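Local coordinates for receptor-like protein kinase ANXUR1 (Arabidopsis thaliana, PDB 6FIG) that is a plant receptor kinase with a tandem malectin-like ectodomain, probably sensing extracellular signals during reproduction and relaying them through protein phosphorylation, at residues A55-A60 with D148-I153; N92-V97 with D144-A149; Q186-L191 with Q273-F278; Y280-H285 with Y332-D337. One frame throughout, in Å; residues are numbered along the deposited sequence.

Interaction 1 of 4, residues A55-A60 with D148-I153; sequences ARIFTA and DAFAFI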
# COMPACT_ATOMS: atom_id res chain seq x y z
N ALA A 55 6.59 -17.15 -17.54
CA ALA A 55 5.87 -18.20 -16.84
C ALA A 55 6.84 -19.16 -16.21
O ALA A 55 8.01 -19.20 -16.56
CB ALA A 55 4.94 -18.93 -17.80
N ARG A 56 6.33 -19.92 -15.25
CA ARG A 56 6.98 -21.12 -14.80
C ARG A 56 6.15 -22.28 -15.36
O ARG A 56 4.93 -22.23 -15.31
CB ARG A 56 7.02 -21.15 -13.28
CG ARG A 56 7.84 -22.31 -12.75
CD ARG A 56 8.14 -22.19 -11.28
NE ARG A 56 9.04 -21.07 -10.99
CZ ARG A 56 10.36 -21.06 -11.17
NH1 ARG A 56 11.01 -22.11 -11.68
NH2 ARG A 56 11.03 -19.96 -10.85
N ILE A 57 6.82 -23.32 -15.83
CA ILE A 57 6.18 -24.47 -16.47
C ILE A 57 6.45 -25.70 -15.60
O ILE A 57 7.60 -25.96 -15.24
CB ILE A 57 6.74 -24.72 -17.88
CG1 ILE A 57 6.78 -23.43 -18.73
CG2 ILE A 57 5.92 -25.79 -18.60
CD1 ILE A 57 5.44 -22.79 -18.98
N PHE A 58 5.39 -26.44 -15.26
CA PHE A 58 5.46 -27.65 -14.45
C PHE A 58 5.03 -28.85 -15.28
O PHE A 58 3.91 -28.89 -15.77
CB PHE A 58 4.54 -27.55 -13.22
CG PHE A 58 4.76 -26.33 -12.38
CD1 PHE A 58 5.95 -26.16 -11.71
CD2 PHE A 58 3.75 -25.37 -12.24
CE1 PHE A 58 6.16 -25.05 -10.90
CE2 PHE A 58 3.96 -24.25 -11.44
CZ PHE A 58 5.17 -24.10 -10.78
N THR A 59 5.91 -29.85 -15.41
CA THR A 59 5.54 -31.10 -16.10
C THR A 59 5.27 -32.26 -15.14
O THR A 59 5.02 -33.37 -15.57
CB THR A 59 6.59 -31.50 -17.13
OG1 THR A 59 7.84 -31.70 -16.47
CG2 THR A 59 6.74 -30.40 -18.17
N ALA A 60 5.32 -31.95 -13.85
CA ALA A 60 4.93 -32.86 -12.78
C ALA A 60 4.50 -31.96 -11.61
O ALA A 60 4.68 -30.74 -11.68
CB ALA A 60 6.09 -33.79 -12.41
N ASP A 148 0.68 -35.57 -22.44
CA ASP A 148 1.51 -34.38 -22.55
C ASP A 148 0.88 -33.20 -21.74
O ASP A 148 1.14 -32.04 -22.05
CB ASP A 148 1.68 -33.97 -24.03
CG ASP A 148 2.59 -34.92 -24.81
OD1 ASP A 148 2.10 -35.55 -25.76
OD2 ASP A 148 3.80 -35.03 -24.49
N ALA A 149 0.07 -33.49 -20.72
CA ALA A 149 -0.49 -32.43 -19.86
C ALA A 149 0.62 -31.79 -19.05
O ALA A 149 1.47 -32.48 -18.49
CB ALA A 149 -1.54 -32.97 -18.90
N PHE A 150 0.61 -30.46 -19.01
CA PHE A 150 1.50 -29.69 -18.16
C PHE A 150 0.73 -28.52 -17.53
O PHE A 150 -0.36 -28.15 -17.97
CB PHE A 150 2.71 -29.19 -18.96
CG PHE A 150 2.37 -28.18 -20.02
CD1 PHE A 150 2.50 -26.82 -19.78
CD2 PHE A 150 1.93 -28.59 -21.27
CE1 PHE A 150 2.18 -25.88 -20.75
CE2 PHE A 150 1.62 -27.67 -22.26
CZ PHE A 150 1.75 -26.31 -22.00
N ALA A 151 1.31 -27.97 -16.48
CA ALA A 151 0.73 -26.81 -15.80
C ALA A 151 1.63 -25.62 -16.03
O ALA A 151 2.82 -25.76 -16.33
CB ALA A 151 0.57 -27.10 -14.31
N PHE A 152 1.08 -24.43 -15.90
CA PHE A 152 1.87 -23.21 -15.99
C PHE A 152 1.23 -22.15 -15.15
O PHE A 152 0.05 -22.25 -14.78
CB PHE A 152 2.04 -22.74 -17.45
CG PHE A 152 0.82 -22.14 -18.06
CD1 PHE A 152 -0.25 -22.93 -18.47
CD2 PHE A 152 0.70 -20.76 -18.20
CE1 PHE A 152 -1.40 -22.37 -19.01
CE2 PHE A 152 -0.44 -20.19 -18.75
CZ PHE A 152 -1.49 -20.99 -19.15
N ILE A 153 2.02 -21.14 -14.83
CA ILE A 153 1.55 -20.00 -14.03
C ILE A 153 2.40 -18.79 -14.43
O ILE A 153 3.61 -18.91 -14.59
CB ILE A 153 1.64 -20.31 -12.51
CG1 ILE A 153 1.12 -19.16 -11.64
CG2 ILE A 153 3.07 -20.70 -12.10
CD1 ILE A 153 -0.39 -18.94 -11.72
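With CG anti to the carbonyl carbon and beside the backbone N (chi1 -54°), the Phe58 ring leans back along the facing strand to Ile153, whose CG2 fills the slot between its own backbone N and carbonyl carbon. The two side chains lie next to each other and point the same way, Phe58 CE2 standing 3.7 Å from Ile153 CG2, while Ala151 CB meets the ring at its edge. Alanine suits that place because a small methyl leaves room for the phenyl group. On the other face of the pair, Ile57 divides its branches: CD1 reaches Phe152 CB at 3.7 Å and CG2 approaches Phe150 CD1 at 3.8 Å. The beta-branched isoleucine can thus meet two aromatic residues at once. These contacts belong to a beta-sandwich of the malectin-like kind, in which strand 54-58 runs antiparallel to strand 151-161 and has strand 35-38 on its other side. Two hydrogen-bonded pairs join the backbones. Arg56 N to Ile153 O (3.0 Å) and Ile153 N to Arg56 O form one; Phe58 N to Ala151 O and Ala151 N to Phe58 O (2.8 Å) form the other. The Phe58 N-H points almost straight at its acceptor, at 174°, yet it sits above the carbonyl plane of Ala151, whereas Ala151 N lies in the carbonyl plane of Phe58. Between them, the non-hydrogen-bonded pair Ile57 and Phe152 brings Phe152 CA within 3.3 Å of Arg56 O, a CA-H...O contact. The long Arg56 side chain leads away from Ile153 to a salt bridge with Asp25 and a hydrogen bond to Ser34.

Interaction 2 of 4, residues N92-V97 with D144-A149; sequences NSYFTV and DKYRDA. With NAG (2-acetamido-2-deoxy-beta-D-glucopyranose), chain C.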
# COMPACT_ATOMS: atom_id res chain seq x y z
N ASN A 92 -2.48 -28.63 -24.82
CA ASN A 92 -2.26 -29.81 -23.99
C ASN A 92 -2.28 -29.50 -22.51
O ASN A 92 -2.28 -30.43 -21.71
CB ASN A 92 -0.91 -30.50 -24.31
CG ASN A 92 -0.86 -31.10 -25.70
OD1 ASN A 92 -1.89 -31.38 -26.31
ND2 ASN A 92 0.34 -31.29 -26.20
N SER A 93 -2.29 -28.22 -22.14
CA SER A 93 -2.27 -27.84 -20.73
C SER A 93 -3.64 -28.03 -20.08
O SER A 93 -4.61 -27.36 -20.42
CB SER A 93 -1.77 -26.41 -20.53
OG SER A 93 -1.85 -26.05 -19.15
N TYR A 94 -3.69 -28.95 -19.13
CA TYR A 94 -4.83 -29.20 -18.28
C TYR A 94 -4.23 -29.45 -16.90
O TYR A 94 -3.33 -30.28 -16.79
CB TYR A 94 -5.62 -30.42 -18.73
CG TYR A 94 -6.39 -30.23 -20.01
CD1 TYR A 94 -7.71 -29.77 -19.98
CD2 TYR A 94 -5.81 -30.51 -21.25
CE1 TYR A 94 -8.43 -29.60 -21.15
CE2 TYR A 94 -6.53 -30.33 -22.43
CZ TYR A 94 -7.83 -29.86 -22.37
OH TYR A 94 -8.53 -29.70 -23.53
N PHE A 95 -4.70 -28.75 -15.88
CA PHE A 95 -4.16 -28.96 -14.54
C PHE A 95 -5.09 -28.57 -13.40
O PHE A 95 -6.15 -27.94 -13.60
CB PHE A 95 -2.80 -28.29 -14.41
CG PHE A 95 -2.82 -26.81 -14.60
CD1 PHE A 95 -2.72 -26.27 -15.88
CD2 PHE A 95 -2.84 -25.96 -13.51
CE1 PHE A 95 -2.68 -24.89 -16.05
CE2 PHE A 95 -2.81 -24.58 -13.67
CZ PHE A 95 -2.72 -24.05 -14.95
N THR A 96 -4.68 -28.98 -12.21
CA THR A 96 -5.38 -28.70 -10.98
C THR A 96 -4.54 -27.73 -10.18
O THR A 96 -3.31 -27.78 -10.22
CB THR A 96 -5.63 -30.01 -10.20
OG1 THR A 96 -6.51 -30.85 -10.95
CG2 THR A 96 -6.22 -29.80 -8.79
N VAL A 97 -5.20 -26.84 -9.45
CA VAL A 97 -4.54 -26.01 -8.45
C VAL A 97 -5.32 -26.12 -7.16
O VAL A 97 -6.57 -25.94 -7.15
CB VAL A 97 -4.43 -24.52 -8.84
CG1 VAL A 97 -3.63 -23.76 -7.79
CG2 VAL A 97 -3.84 -24.36 -10.24
N ASP A 144 -3.36 -36.07 -14.85
CA ASP A 144 -2.89 -37.43 -15.06
C ASP A 144 -3.70 -38.18 -16.12
O ASP A 144 -3.48 -39.38 -16.31
CB ASP A 144 -2.81 -38.21 -13.73
CG ASP A 144 -4.18 -38.52 -13.11
OD1 ASP A 144 -5.24 -38.11 -13.64
OD2 ASP A 144 -4.17 -39.19 -12.06
N LYS A 145 -4.61 -37.50 -16.81
CA LYS A 145 -5.44 -38.12 -17.84
C LYS A 145 -4.92 -37.92 -19.27
O LYS A 145 -5.00 -38.84 -20.08
CB LYS A 145 -6.90 -37.68 -17.67
CG LYS A 145 -7.53 -38.39 -16.47
CD LYS A 145 -8.70 -37.65 -15.84
CE LYS A 145 -8.71 -37.82 -14.33
NZ LYS A 145 -8.63 -39.23 -13.88
N TYR A 146 -4.33 -36.76 -19.55
CA TYR A 146 -3.70 -36.49 -20.85
C TYR A 146 -2.19 -36.59 -20.68
O TYR A 146 -1.65 -36.15 -19.67
CB TYR A 146 -4.11 -35.11 -21.35
CG TYR A 146 -5.60 -34.92 -21.29
CD1 TYR A 146 -6.45 -35.58 -22.19
CD2 TYR A 146 -6.18 -34.13 -20.31
CE1 TYR A 146 -7.82 -35.42 -22.13
CE2 TYR A 146 -7.56 -33.97 -20.23
CZ TYR A 146 -8.37 -34.61 -21.14
OH TYR A 146 -9.74 -34.45 -21.06
N ARG A 147 -1.52 -37.16 -21.68
CA ARG A 147 -0.15 -37.66 -21.49
C ARG A 147 0.93 -36.56 -21.59
O ARG A 147 1.97 -36.64 -20.91
CB ARG A 147 0.15 -38.80 -22.48
CG ARG A 147 -0.95 -39.86 -22.61
CD ARG A 147 -1.57 -40.31 -21.27
NE ARG A 147 -2.64 -41.30 -21.46
CZ ARG A 147 -3.54 -41.65 -20.53
NH1 ARG A 147 -3.53 -41.10 -19.31
NH2 ARG A 147 -4.46 -42.57 -20.83
N ASP A 148 0.68 -35.57 -22.44
CA ASP A 148 1.51 -34.38 -22.55
C ASP A 148 0.88 -33.20 -21.74
O ASP A 148 1.14 -32.04 -22.05
CB ASP A 148 1.68 -33.97 -24.03
CG ASP A 148 2.59 -34.92 -24.81
OD1 ASP A 148 2.10 -35.55 -25.76
OD2 ASP A 148 3.80 -35.03 -24.49
N ALA A 149 0.07 -33.49 -20.72
CA ALA A 149 -0.49 -32.43 -19.86
C ALA A 149 0.62 -31.79 -19.05
O ALA A 149 1.47 -32.48 -18.49
CB ALA A 149 -1.54 -32.97 -18.90
C1 NAG C . -11.33 -31.50 -19.33
C2 NAG C . -12.36 -32.62 -19.44
C3 NAG C . -12.70 -32.91 -20.89
C4 NAG C . -13.04 -31.63 -21.65
C5 NAG C . -11.91 -30.62 -21.49
C6 NAG C . -12.20 -29.28 -22.18
C7 NAG C . -12.14 -34.22 -17.59
C8 NAG C . -11.43 -35.46 -17.12
N2 NAG C . -11.80 -33.80 -18.80
O3 NAG C . -13.79 -33.83 -20.97
O4 NAG C . -13.20 -31.98 -23.04
O5 NAG C . -11.72 -30.36 -20.10
O6 NAG C . -13.33 -28.65 -21.58
O7 NAG C . -12.98 -33.68 -16.89
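A glycan-contacting surface patch of the malectin-like ectodomain is built here from the approach to strand 95-99 and the loop between strands 135-142 and 151-161. Its centre is the pair Tyr94 and Tyr146. The rings cross obliquely, planes 37° apart, with Tyr94 CD2 3.8 Å from Tyr146 CD2; Tyr146 CE2 lies over one face of the Tyr94 ring, displaced toward its rim. Both tyrosines place CG opposite the carbonyl carbon (chi1 -72° in Tyr94), which turns the rings toward one another and carries their far ends to the sugar. Tyrosine suits position 146, since its ring can pack while its hydroxyl takes a polar partner: N2 of the N-acetylglucosamine donates to Tyr146 OH at 3.1 Å, meeting the tyrosine at the ring edge. Tyr94 offers the sugar its ring instead, CE1 lying 3.5 Å from O5. The acetyl methyl C8 is 3.7 Å from Lys145 CD. The aliphatic part of that lysine therefore packs against the acetyl group, while NZ forms a salt bridge with Asp144 OD1.

Farther along the loop, a type I turn from Tyr146 to Ala149 brings the chain back to Asn92. Ala149 CA directs its hydrogen at Asn92 O, 3.3 Å away and nearly straight (168°). Asn92 ND2 lies 3.7 Å from Asp148 CB, the two side chains running alongside each other. Asn107 on strand 102-108 touches both tyrosines, and with the two rings it makes up part of the glycan pocket, an arrangement of aromatic rings and polar groups characteristic of protein-carbohydrate contacts.

Interaction 3 of 4, residues Q186-L191 with Q273-F278; sequences QSMFRL and QIDKNF. With NAG (2-acetamido-2-deoxy-beta-D-glucopyranose), chain E.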
# COMPACT_ATOMS: atom_id res chain seq x y z
N GLN A 186 -14.78 -17.58 -4.73
CA GLN A 186 -14.15 -17.12 -5.97
C GLN A 186 -14.85 -15.84 -6.41
O GLN A 186 -16.08 -15.81 -6.52
CB GLN A 186 -14.24 -18.17 -7.06
CG GLN A 186 -13.64 -17.73 -8.39
CD GLN A 186 -13.70 -18.78 -9.47
OE1 GLN A 186 -14.20 -19.90 -9.27
NE2 GLN A 186 -13.20 -18.41 -10.65
N SER A 187 -14.06 -14.82 -6.73
CA SER A 187 -14.57 -13.58 -7.31
C SER A 187 -14.90 -13.81 -8.76
O SER A 187 -14.02 -14.11 -9.55
CB SER A 187 -13.53 -12.47 -7.19
OG SER A 187 -13.19 -12.28 -5.84
N MET A 188 -16.18 -13.73 -9.11
CA MET A 188 -16.58 -14.00 -10.48
C MET A 188 -16.63 -12.73 -11.31
O MET A 188 -16.21 -12.72 -12.45
CB MET A 188 -17.94 -14.70 -10.52
CG MET A 188 -18.05 -15.93 -9.64
SD MET A 188 -16.90 -17.26 -10.12
CE MET A 188 -17.55 -17.79 -11.69
N PHE A 189 -17.24 -11.68 -10.75
CA PHE A 189 -17.40 -10.38 -11.41
C PHE A 189 -17.34 -9.30 -10.36
O PHE A 189 -17.78 -9.50 -9.21
CB PHE A 189 -18.75 -10.29 -12.15
CG PHE A 189 -18.90 -11.31 -13.22
CD1 PHE A 189 -18.34 -11.11 -14.47
CD2 PHE A 189 -19.53 -12.53 -12.94
CE1 PHE A 189 -18.42 -12.08 -15.42
CE2 PHE A 189 -19.62 -13.50 -13.90
CZ PHE A 189 -19.07 -13.29 -15.15
N ARG A 190 -16.79 -8.17 -10.77
CA ARG A 190 -16.66 -7.02 -9.90
C ARG A 190 -16.80 -5.78 -10.74
O ARG A 190 -15.94 -5.51 -11.59
CB ARG A 190 -15.30 -6.99 -9.20
CG ARG A 190 -15.10 -5.79 -8.31
CD ARG A 190 -13.88 -5.90 -7.44
NE ARG A 190 -13.98 -6.91 -6.39
CZ ARG A 190 -13.26 -8.03 -6.30
NH1 ARG A 190 -12.43 -8.39 -7.27
NH2 ARG A 190 -13.41 -8.79 -5.24
N LEU A 191 -17.90 -5.05 -10.53
CA LEU A 191 -18.30 -3.98 -11.43
C LEU A 191 -18.51 -2.65 -10.75
O LEU A 191 -19.11 -2.57 -9.67
CB LEU A 191 -19.61 -4.32 -12.16
CG LEU A 191 -19.67 -5.67 -12.87
CD1 LEU A 191 -21.04 -5.84 -13.49
CD2 LEU A 191 -18.58 -5.82 -13.91
N GLN A 273 -22.44 -15.14 -17.07
CA GLN A 273 -22.14 -16.54 -17.26
C GLN A 273 -21.36 -17.05 -16.06
O GLN A 273 -20.32 -16.50 -15.71
CB GLN A 273 -21.32 -16.72 -18.55
CG GLN A 273 -22.05 -16.26 -19.80
CD GLN A 273 -23.31 -17.06 -20.09
OE1 GLN A 273 -23.36 -18.27 -19.87
NE2 GLN A 273 -24.33 -16.38 -20.61
N ILE A 274 -21.88 -18.09 -15.41
CA ILE A 274 -21.25 -18.68 -14.22
C ILE A 274 -21.22 -20.22 -14.33
O ILE A 274 -21.52 -20.78 -15.39
CB ILE A 274 -21.93 -18.17 -12.93
CG1 ILE A 274 -23.46 -18.28 -12.98
CG2 ILE A 274 -21.54 -16.70 -12.66
CD1 ILE A 274 -24.03 -19.67 -13.07
N ASP A 275 -20.82 -20.89 -13.25
CA ASP A 275 -20.76 -22.36 -13.21
C ASP A 275 -21.95 -22.91 -12.43
O ASP A 275 -22.25 -22.45 -11.34
CB ASP A 275 -19.46 -22.81 -12.53
CG ASP A 275 -18.21 -22.31 -13.25
OD1 ASP A 275 -18.22 -22.23 -14.51
OD2 ASP A 275 -17.18 -22.07 -12.55
N LYS A 276 -22.59 -23.93 -12.96
CA LYS A 276 -23.72 -24.57 -12.28
C LYS A 276 -23.26 -25.31 -11.01
O LYS A 276 -22.08 -25.66 -10.87
CB LYS A 276 -24.43 -25.53 -13.24
CG LYS A 276 -25.15 -24.84 -14.39
CD LYS A 276 -25.86 -25.81 -15.35
CE LYS A 276 -24.90 -26.54 -16.28
NZ LYS A 276 -25.59 -27.20 -17.42
N ASN A 277 -24.19 -25.51 -10.08
CA ASN A 277 -24.01 -26.35 -8.88
C ASN A 277 -23.21 -25.66 -7.78
O ASN A 277 -22.53 -26.32 -6.99
CB ASN A 277 -23.34 -27.71 -9.17
CG ASN A 277 -24.14 -28.60 -10.06
OD1 ASN A 277 -25.05 -28.18 -10.78
ND2 ASN A 277 -23.81 -29.88 -10.01
N PHE A 278 -23.28 -24.34 -7.75
CA PHE A 278 -22.74 -23.55 -6.64
C PHE A 278 -23.79 -22.54 -6.20
O PHE A 278 -24.66 -22.11 -7.00
CB PHE A 278 -21.49 -22.77 -7.05
CG PHE A 278 -20.32 -23.63 -7.44
CD1 PHE A 278 -19.48 -24.14 -6.46
CD2 PHE A 278 -20.06 -23.91 -8.78
CE1 PHE A 278 -18.38 -24.92 -6.81
CE2 PHE A 278 -18.97 -24.70 -9.13
CZ PHE A 278 -18.12 -25.19 -8.14
C1 NAG E . -24.43 -30.93 -10.78
C2 NAG E . -23.37 -31.98 -11.11
C3 NAG E . -23.99 -33.12 -11.90
C4 NAG E . -25.20 -33.66 -11.14
C5 NAG E . -26.16 -32.53 -10.74
C6 NAG E . -27.27 -33.06 -9.84
C7 NAG E . -21.09 -31.11 -11.42
C8 NAG E . -20.17 -30.49 -12.45
N2 NAG E . -22.31 -31.39 -11.89
O3 NAG E . -23.05 -34.18 -12.13
O4 NAG E . -25.88 -34.70 -11.85
O5 NAG E . -25.46 -31.53 -10.02
O6 NAG E . -28.26 -32.05 -9.58
O7 NAG E . -20.72 -31.33 -10.27
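Phe189 meets Ile274 with the edge of its ring: CE2 is 3.9 Å from Ile274 CG2, and the two side chains cross at about a right angle. The phenylalanine belongs to a classic beta bulge in strand 185-192, where Met188 and Phe189 both face Ile369 of strand 363-372. Two consecutive side chains can therefore turn toward the 273-278 loop. Gln273 O also lies at the edge of the Phe189 ring, 3.5 Å from CZ, so the positive rim of the ring faces a carbonyl oxygen. Phe189 CG is anti to the carbonyl carbon (chi1 -61°), which sends the ring toward this loop. Methionine suits the neighbouring place because its flexible thioether can fold: bent at all three torsions, it brings CE to 4.2 Å from Ile274 CG2.

In the next shell, Phe272 and Tyr217 meet the Phe189 ring, and Tyr280 touches both Met188 and Ile274. The polar ends near the contact are held elsewhere. Asp275 OD2 forms a salt bridge with Lys371 NZ, whose ammonium also hydrogen-bonds Gln186 OE1, while Gln273 NE2 bonds to Glu344. Lys371 thus links the loop to the strand bearing the bulge. Beyond these residues the loop reaches a glycosylation site, where asparagine supplies the amide needed for N-linkage: Asn277 ND2 is covalently joined to C1 of N-acetylglucosamine, with a bond of 1.4 Å.

Interaction 4 of 4, residues Y280-H285 with Y332-D337; sequences YILRLH and YAIYVD. With FUC (alpha-L-fucopyranose), chain B.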
# COMPACT_ATOMS: atom_id res chain seq x y z
N TYR A 280 -24.09 -18.72 -5.20
CA TYR A 280 -23.44 -17.44 -5.45
C TYR A 280 -24.00 -16.35 -4.54
O TYR A 280 -25.18 -16.36 -4.18
CB TYR A 280 -23.63 -16.99 -6.91
CG TYR A 280 -22.92 -17.91 -7.86
CD1 TYR A 280 -21.63 -17.61 -8.29
CD2 TYR A 280 -23.51 -19.09 -8.28
CE1 TYR A 280 -20.95 -18.47 -9.14
CE2 TYR A 280 -22.82 -19.97 -9.12
CZ TYR A 280 -21.53 -19.65 -9.53
OH TYR A 280 -20.82 -20.50 -10.37
N ILE A 281 -23.13 -15.42 -4.17
CA ILE A 281 -23.52 -14.23 -3.43
C ILE A 281 -23.42 -13.07 -4.40
O ILE A 281 -22.39 -12.87 -5.03
CB ILE A 281 -22.62 -13.99 -2.20
CG1 ILE A 281 -22.87 -15.09 -1.18
CG2 ILE A 281 -22.92 -12.61 -1.56
CD1 ILE A 281 -21.87 -15.09 -0.06
N LEU A 282 -24.50 -12.30 -4.51
CA LEU A 282 -24.47 -11.03 -5.22
C LEU A 282 -24.46 -9.94 -4.17
O LEU A 282 -25.35 -9.87 -3.32
CB LEU A 282 -25.69 -10.83 -6.12
CG LEU A 282 -25.76 -11.66 -7.39
CD1 LEU A 282 -26.07 -13.12 -7.09
CD2 LEU A 282 -26.81 -11.06 -8.32
N ARG A 283 -23.42 -9.12 -4.23
CA ARG A 283 -23.26 -7.95 -3.38
C ARG A 283 -23.61 -6.72 -4.18
O ARG A 283 -22.91 -6.37 -5.12
CB ARG A 283 -21.82 -7.85 -2.87
CG ARG A 283 -21.64 -6.64 -1.99
CD ARG A 283 -20.35 -6.70 -1.20
NE ARG A 283 -20.52 -7.65 -0.13
CZ ARG A 283 -19.63 -7.91 0.80
NH1 ARG A 283 -18.44 -7.29 0.81
NH2 ARG A 283 -19.95 -8.76 1.76
N LEU A 284 -24.74 -6.07 -3.82
CA LEU A 284 -25.19 -4.88 -4.52
C LEU A 284 -24.79 -3.68 -3.70
O LEU A 284 -25.10 -3.62 -2.52
CB LEU A 284 -26.72 -4.92 -4.70
CG LEU A 284 -27.22 -5.76 -5.88
CD1 LEU A 284 -26.88 -7.23 -5.78
CD2 LEU A 284 -28.73 -5.61 -5.98
N HIS A 285 -24.08 -2.77 -4.34
CA HIS A 285 -23.58 -1.56 -3.70
C HIS A 285 -24.48 -0.38 -4.07
O HIS A 285 -24.76 -0.17 -5.26
CB HIS A 285 -22.16 -1.26 -4.17
CG HIS A 285 -21.14 -2.25 -3.72
ND1 HIS A 285 -20.43 -2.11 -2.55
CD2 HIS A 285 -20.72 -3.40 -4.29
CE1 HIS A 285 -19.60 -3.13 -2.43
NE2 HIS A 285 -19.75 -3.93 -3.47
N TYR A 332 -27.09 -10.96 -1.35
CA TYR A 332 -28.14 -11.95 -1.64
C TYR A 332 -27.48 -13.23 -2.14
O TYR A 332 -26.48 -13.16 -2.84
CB TYR A 332 -29.05 -11.42 -2.75
CG TYR A 332 -29.71 -10.10 -2.43
CD1 TYR A 332 -30.89 -10.06 -1.70
CD2 TYR A 332 -29.14 -8.91 -2.84
CE1 TYR A 332 -31.50 -8.84 -1.40
CE2 TYR A 332 -29.74 -7.69 -2.55
CZ TYR A 332 -30.92 -7.67 -1.84
OH TYR A 332 -31.47 -6.45 -1.56
N ALA A 333 -28.05 -14.37 -1.78
CA ALA A 333 -27.51 -15.67 -2.18
C ALA A 333 -28.51 -16.43 -3.04
O ALA A 333 -29.72 -16.41 -2.80
CB ALA A 333 -27.13 -16.49 -0.96
N ILE A 334 -27.99 -17.13 -4.05
CA ILE A 334 -28.79 -17.95 -4.96
C ILE A 334 -28.02 -19.21 -5.34
O ILE A 334 -26.87 -19.09 -5.78
CB ILE A 334 -29.20 -17.15 -6.25
CG1 ILE A 334 -30.11 -17.98 -7.17
CG2 ILE A 334 -28.03 -16.57 -7.02
CD1 ILE A 334 -31.53 -17.52 -7.18
N TYR A 335 -28.67 -20.36 -5.21
CA TYR A 335 -28.14 -21.61 -5.74
C TYR A 335 -28.50 -21.71 -7.20
O TYR A 335 -29.68 -21.56 -7.56
CB TYR A 335 -28.66 -22.83 -4.98
CG TYR A 335 -28.06 -24.13 -5.49
CD1 TYR A 335 -26.70 -24.39 -5.33
CD2 TYR A 335 -28.84 -25.08 -6.13
CE1 TYR A 335 -26.15 -25.56 -5.81
CE2 TYR A 335 -28.28 -26.26 -6.60
CZ TYR A 335 -26.93 -26.49 -6.43
OH TYR A 335 -26.36 -27.66 -6.89
N VAL A 336 -27.52 -21.94 -8.05
CA VAL A 336 -27.75 -22.16 -9.47
C VAL A 336 -27.70 -23.64 -9.76
O VAL A 336 -26.64 -24.24 -9.71
CB VAL A 336 -26.75 -21.40 -10.34
CG1 VAL A 336 -26.97 -21.73 -11.82
CG2 VAL A 336 -26.86 -19.92 -10.04
N ASP A 337 -28.87 -24.18 -10.09
CA ASP A 337 -29.13 -25.62 -10.15
C ASP A 337 -28.72 -26.16 -11.51
O ASP A 337 -28.71 -25.43 -12.51
CB ASP A 337 -30.63 -25.91 -9.93
CG ASP A 337 -30.92 -27.38 -9.67
OD1 ASP A 337 -31.31 -28.10 -10.61
OD2 ASP A 337 -30.78 -27.82 -8.52
C1 FUC B . -29.26 -32.58 -8.69
C2 FUC B . -30.35 -31.53 -8.49
C3 FUC B . -31.14 -31.31 -9.77
C4 FUC B . -31.71 -32.63 -10.29
C5 FUC B . -30.57 -33.64 -10.43
C6 FUC B . -31.02 -35.02 -10.87
O2 FUC B . -29.72 -30.33 -8.07
O3 FUC B . -32.17 -30.33 -9.55
O4 FUC B . -32.68 -33.18 -9.40
O5 FUC B . -29.91 -33.75 -9.16
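Backbone hydrogen bonds pair Tyr280 with Ile334 and Leu282 with Tyr332, joining antiparallel strands 278-287 and 327-336 in a beta-sandwich of the malectin-like kind. Tyr280 N to Ile334 O measures 2.9 Å and is nearly straight at 174°, although the donor is tilted from the carbonyl plane; Ile334 N returns a bond to Tyr280 O within that acceptor's plane. Leu282 N to Tyr332 O is 2.7 Å, and Tyr332 N donates back to Leu282 O. Between the two pairs, Ala333 CA comes within 3.1 Å of Tyr280 O in a CA-H...O contact.

Apolar contacts cover the face bearing Tyr280, Leu282, Tyr332 and Ile334. The Leu282 and Ile334 side chains lie obliquely across each other, CD1 4.0 Å from CG2, and Val336 CG2 lies 3.9 Å from Tyr280 CD2. Leu284 meets Tyr332 at about a right angle, its CD1 at the ring edge. Branched aliphatic residues suit this buried face, which strands 299-303 and 344-351 cover through Ile303 and Ile345.

Polar contacts come from the ends of the side chains. The tyrosines combine buried rings with bonded hydroxyls: Tyr280 OH with Asp275 O, Tyr332 OH with Gln309 NE2. Asp337 binds the fucose attached to O6 of the N-acetylglucosamine on Asn277. Its CG, anti to the backbone N (chi1 -167°), presents a two-oxygen carboxylate: fucose O2 donates to OD2 at 2.8 Å, and O3 to OD1 at 2.6 Å.

In the fold
Interactions 1 and 4 are buried antiparallel strand pairings, held by backbone hydrogen bonds and apolar side chains; their centres are 34 Å apart and they do not touch. Interactions 2 and 3 are surface contacts without hydrogen bonds between their segments, relying instead on ring and aliphatic packing. Each surface contact adjoins a buried one. Interactions 1 and 2 share Asp148 and Ala149, and Ser93 OG probably bonds Phe150 O between them. Interactions 3 and 4 are probably joined by a bond between Asn277 N and Val336 O. They also share a glycan: interaction 3 carries it and Asp337 of interaction 4 holds its fucose, while interaction 2 contacts another glycan.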